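Local coordinates for beta-phosphoglucomutase (Bacteroides vulgatus, PDB 3DV9), which probably interconverts beta-glucose 1-phosphate and glucose 6-phosphate as a magnesium-dependent beta-phosphoglucomutase of the haloacid dehalogenase (HAD) superfamily, at residues His46-Met49 with Lys50-Gly53; Ile73-Val76 with Ser77-Glu80. All blocks are in the same frame, centred on the assembly; numbering follows the deposited sequence.

Following the chain from the N terminus, strand 25-29 of the parallel sheet comes before helix 38-51, where interaction 1 closes short turns between H46-M49 and K50-G53 and ends the helix. Interaction 2 follows on helix 69-81, joining I73-V76 to S77-E80. It lies wholly within one helix, whereas interaction 1 spans the last turn of helix 38-51 and the F52-G53 turn after it. The first closes before the second opens, so they lie in series and neither nest nor cross. Their centres are about 13 Å apart, and the two contacts touch through M49, whose CE lies 3.7 Å from V76 CB. Both also pack on helix 87-101, through I48 and F52 and through I73 and N74.

Interaction 1 of 2, residues His46-Met49 with Lys50-Gly53; sequences HKIM and KRFG
Three backbone hydrogen bonds join the segments in helical i to i+4 spacing: K50 N to H46 O, R51 N to K47 O, and F52 N to I48 O at 3.1 Å. I48 O also approaches the F52 ring in its plane at the edge, 3.2 Å from F52 CD2. F52 N makes a further, weak bond to M49 O, bent to 122° at the hydrogen.

Side-chain packing centres on I48, whose two branches part. With CG1 anti to the carbonyl carbon (chi1 -68°), CD1 comes over one face of the R51 guanidinium, 3.4 Å from R51 CZ, while CG2 lies beside the F52 ring, 4.0 Å from F52 CD2. Because F52 also touches A92 and I93 of helix 87-101, an alanine here would probably open a gap against that helix and leave I48 CG2 without its aromatic neighbour.

Among the charged groups, K47 CE sits at the guanidinium edge, but K47 NZ and R51 NH2 remain 5.2 Å apart. E100 lies near both, salt-bridged to K47 and more weakly paired with R51.

G53, at phi 86°, bonds through its N to K50 O at 3.0 Å, and F54 N bonds to M49 O: a Schellman motif with glycine at C-prime.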
loop_
_atom_site.group_PDB
_atom_site.type_symbol
_atom_site.label_atom_id
_atom_site.label_comp_id
_atom_site.label_asym_id
_atom_site.label_seq_id
_atom_site.Cartn_x
_atom_site.Cartn_y
_atom_site.Cartn_z
ATOM N N HIS A 46 2.300 11.881 14.569
ATOM C CA HIS A 46 3.352 12.384 15.448
ATOM C C HIS A 46 2.774 13.328 16.522
ATOM O O HIS A 46 3.057 13.196 17.737
ATOM C CB HIS A 46 4.418 13.127 14.646
ATOM C CG HIS A 46 5.329 13.923 15.518
ATOM N ND1 HIS A 46 6.206 13.334 16.401
ATOM C CD2 HIS A 46 5.457 15.256 15.686
ATOM C CE1 HIS A 46 6.854 14.276 17.060
ATOM N NE2 HIS A 46 6.404 15.448 16.660
ATOM N N LYS A 47 1.963 14.272 16.057
ATOM C CA LYS A 47 1.381 15.302 16.905
ATOM C C LYS A 47 0.366 14.743 17.907
ATOM O O LYS A 47 0.375 15.142 19.075
ATOM C CB LYS A 47 0.743 16.370 16.018
ATOM C CG LYS A 47 0.073 17.530 16.746
ATOM C CD LYS A 47 -0.488 18.504 15.723
ATOM C CE LYS A 47 -1.396 19.516 16.365
ATOM N NZ LYS A 47 -1.490 20.703 15.473
ATOM N N ILE A 48 -0.500 13.827 17.449
ATOM C CA ILE A 48 -1.515 13.243 18.309
ATOM C C ILE A 48 -0.899 12.308 19.367
ATOM O O ILE A 48 -1.291 12.313 20.523
ATOM C CB ILE A 48 -2.599 12.526 17.470
ATOM C CG1 ILE A 48 -3.411 13.550 16.682
ATOM C CG2 ILE A 48 -3.495 11.623 18.354
ATOM C CD1 ILE A 48 -3.671 14.849 17.451
HETATM N N MSE A 49 0.046 11.484 18.952
HETATM C CA MSE A 49 0.799 10.657 19.890
HETATM C C MSE A 49 1.469 11.501 20.965
HETATM O O MSE A 49 1.428 11.142 22.140
HETATM C CB MSE A 49 1.821 9.786 19.139
HETATM C CG MSE A 49 1.130 8.637 18.362
HETATM SE SE MSE A 49 0.237 7.360 19.555
HETATM C CE MSE A 49 1.768 6.251 20.023
ATOM N N LYS A 50 2.047 12.634 20.565
ATOM C CA LYS A 50 2.675 13.583 21.524
ATOM C C LYS A 50 1.657 14.094 22.554
ATOM O O LYS A 50 1.965 14.174 23.758
ATOM C CB LYS A 50 3.326 14.759 20.774
ATOM C CG LYS A 50 4.094 15.723 21.656
ATOM C CD LYS A 50 4.746 16.799 20.786
ATOM C CE LYS A 50 5.508 17.871 21.585
ATOM N NZ LYS A 50 6.967 17.575 21.785
ATOM N N ARG A 51 0.451 14.418 22.080
ATOM C CA ARG A 51 -0.626 14.906 22.926
ATOM C C ARG A 51 -1.018 13.877 23.992
ATOM O O ARG A 51 -1.411 14.248 25.103
ATOM C CB ARG A 51 -1.867 15.230 22.084
ATOM C CG ARG A 51 -2.965 15.885 22.878
ATOM C CD ARG A 51 -4.229 16.032 22.022
ATOM N NE ARG A 51 -3.908 16.910 20.884
ATOM C CZ ARG A 51 -4.676 17.045 19.804
ATOM N NH1 ARG A 51 -5.798 16.353 19.690
ATOM N NH2 ARG A 51 -4.288 17.863 18.813
ATOM N N PHE A 52 -0.955 12.597 23.633
ATOM C CA PHE A 52 -1.255 11.486 24.554
ATOM C C PHE A 52 -0.017 11.022 25.362
ATOM O O PHE A 52 -0.057 10.046 26.083
ATOM C CB PHE A 52 -1.890 10.335 23.782
ATOM C CG PHE A 52 -3.336 10.551 23.466
ATOM C CD1 PHE A 52 -4.331 9.962 24.258
ATOM C CD2 PHE A 52 -3.722 11.336 22.369
ATOM C CE1 PHE A 52 -5.669 10.150 23.982
ATOM C CE2 PHE A 52 -5.094 11.541 22.073
ATOM C CZ PHE A 52 -6.060 10.939 22.868
ATOM N N GLY A 53 1.077 11.756 25.258
ATOM C CA GLY A 53 2.272 11.483 26.066
ATOM C C GLY A 53 3.224 10.443 25.491
ATOM O O GLY A 53 4.095 9.955 26.195
#

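Interaction 2 of 2, residues Ile73-Val76 with Ser77-Glu80; sequences INIV and SRRE
R78 folds back over N74 and I75 on the preceding turn of its helix. CB and CG both graze the carbonyl of N74, R78 CG lying 3.3 Å from N74 O. CG stands anti to the carbonyl carbon (chi1 -80°), CD and NE continue past the same N74 O at longer range, and a bend at chi3 (-63°) turns the chain beyond CD back over the N74-I75 backbone. There one face of the guanidinium meets N74 O, which lies 3.5 Å above its plane and toward the rim. The two terminal nitrogens diverge: R78 NH1 comes 3.4 Å from N74 CB and forms a salt bridge with D84, whereas R78 NH2 reaches I75 CG1 at 3.7 Å.

The frame beneath is a regular alpha-helix, part of helix 69-81, in the helical region that follows the first strand of the HAD fold. Its i to i+4 bonds run from S77 N to I73 O, short at 2.8 Å and in the carbonyl plane, from R78 N to N74 O, the straightest at the hydrogen, and from E80 N to V76 O; R79 N to I75 O is weak at 3.3 Å.

The two methyls of V76 each meet a charged side chain. CG2 approaches one face of the R79 guanidinium, 4.1 Å from R79 NH2, and CG1 runs alongside E80, 3.9 Å from E80 OE2. That carboxylate oxygen accepts a hydrogen bond from G55 N, and R79 NH1 is salt-bridged to E60.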
loop_
_atom_site.group_PDB
_atom_site.type_symbol
_atom_site.label_atom_id
_atom_site.label_comp_id
_atom_site.label_asym_id
_atom_site.label_seq_id
_atom_site.Cartn_x
_atom_site.Cartn_y
_atom_site.Cartn_z
ATOM N N ILE A 73 0.112 2.007 18.061
ATOM C CA ILE A 73 -0.011 2.530 19.426
ATOM C C ILE A 73 0.599 1.544 20.414
ATOM O O ILE A 73 1.345 1.940 21.323
ATOM C CB ILE A 73 -1.499 2.830 19.788
ATOM C CG1 ILE A 73 -2.054 3.937 18.889
ATOM C CG2 ILE A 73 -1.657 3.225 21.278
ATOM C CD1 ILE A 73 -3.605 3.946 18.794
ATOM N N ASN A 74 0.306 0.257 20.231
ATOM C CA ASN A 74 0.804 -0.761 21.171
ATOM C C ASN A 74 2.317 -0.954 21.134
ATOM O O ASN A 74 2.937 -1.198 22.185
ATOM C CB ASN A 74 0.082 -2.095 21.001
ATOM C CG ASN A 74 -1.281 -2.095 21.639
ATOM O OD1 ASN A 74 -1.588 -1.219 22.453
ATOM N ND2 ASN A 74 -2.116 -3.065 21.266
ATOM N N ILE A 75 2.913 -0.811 19.946
ATOM C CA ILE A 75 4.376 -0.848 19.827
ATOM C C ILE A 75 4.984 0.245 20.684
ATOM O O ILE A 75 5.862 -0.019 21.508
ATOM C CB ILE A 75 4.856 -0.691 18.339
ATOM C CG1 ILE A 75 4.568 -1.978 17.560
ATOM C CG2 ILE A 75 6.358 -0.321 18.268
ATOM C CD1 ILE A 75 4.511 -1.757 16.047
ATOM N N VAL A 76 4.499 1.470 20.519
ATOM C CA VAL A 76 5.055 2.598 21.239
ATOM C C VAL A 76 4.744 2.488 22.741
ATOM O O VAL A 76 5.586 2.823 23.582
ATOM C CB VAL A 76 4.536 3.943 20.693
ATOM C CG1 VAL A 76 5.136 5.109 21.461
ATOM C CG2 VAL A 76 4.831 4.056 19.197
ATOM N N SER A 77 3.538 2.039 23.077
ATOM C CA SER A 77 3.151 1.888 24.491
ATOM C C SER A 77 4.015 0.857 25.224
ATOM O O SER A 77 4.502 1.110 26.347
ATOM C CB SER A 77 1.677 1.517 24.612
ATOM O OG SER A 77 1.304 1.418 25.982
ATOM N N ARG A 78 4.204 -0.301 24.592
ATOM C CA ARG A 78 4.983 -1.376 25.200
ATOM C C ARG A 78 6.377 -0.894 25.535
ATOM O O ARG A 78 6.883 -1.154 26.619
ATOM C CB ARG A 78 5.063 -2.598 24.297
ATOM C CG ARG A 78 3.834 -3.480 24.339
ATOM C CD ARG A 78 4.098 -4.853 23.694
ATOM N NE ARG A 78 4.427 -4.770 22.267
ATOM C CZ ARG A 78 3.530 -4.678 21.287
ATOM N NH1 ARG A 78 2.229 -4.650 21.565
ATOM N NH2 ARG A 78 3.932 -4.611 20.024
ATOM N N ARG A 79 6.990 -0.170 24.612
ATOM C CA ARG A 79 8.358 0.259 24.821
ATOM C C ARG A 79 8.513 1.397 25.829
ATOM O O ARG A 79 9.529 1.463 26.517
ATOM C CB ARG A 79 9.039 0.590 23.495
ATOM C CG ARG A 79 8.873 1.995 23.018
ATOM C CD ARG A 79 9.433 2.119 21.641
ATOM N NE ARG A 79 9.187 3.449 21.094
ATOM C CZ ARG A 79 9.089 3.716 19.802
ATOM N NH1 ARG A 79 9.190 2.734 18.919
ATOM N NH2 ARG A 79 8.860 4.963 19.407
ATOM N N GLU A 80 7.509 2.270 25.928
ATOM C CA GLU A 80 7.569 3.423 26.836
ATOM C C GLU A 80 7.036 3.096 28.226
ATOM O O GLU A 80 7.501 3.669 29.217
ATOM C CB GLU A 80 6.812 4.616 26.261
ATOM C CG GLU A 80 7.471 5.245 25.048
ATOM C CD GLU A 80 6.925 6.621 24.706
ATOM O OE1 GLU A 80 6.030 7.128 25.438
ATOM O OE2 GLU A 80 7.429 7.216 23.733
#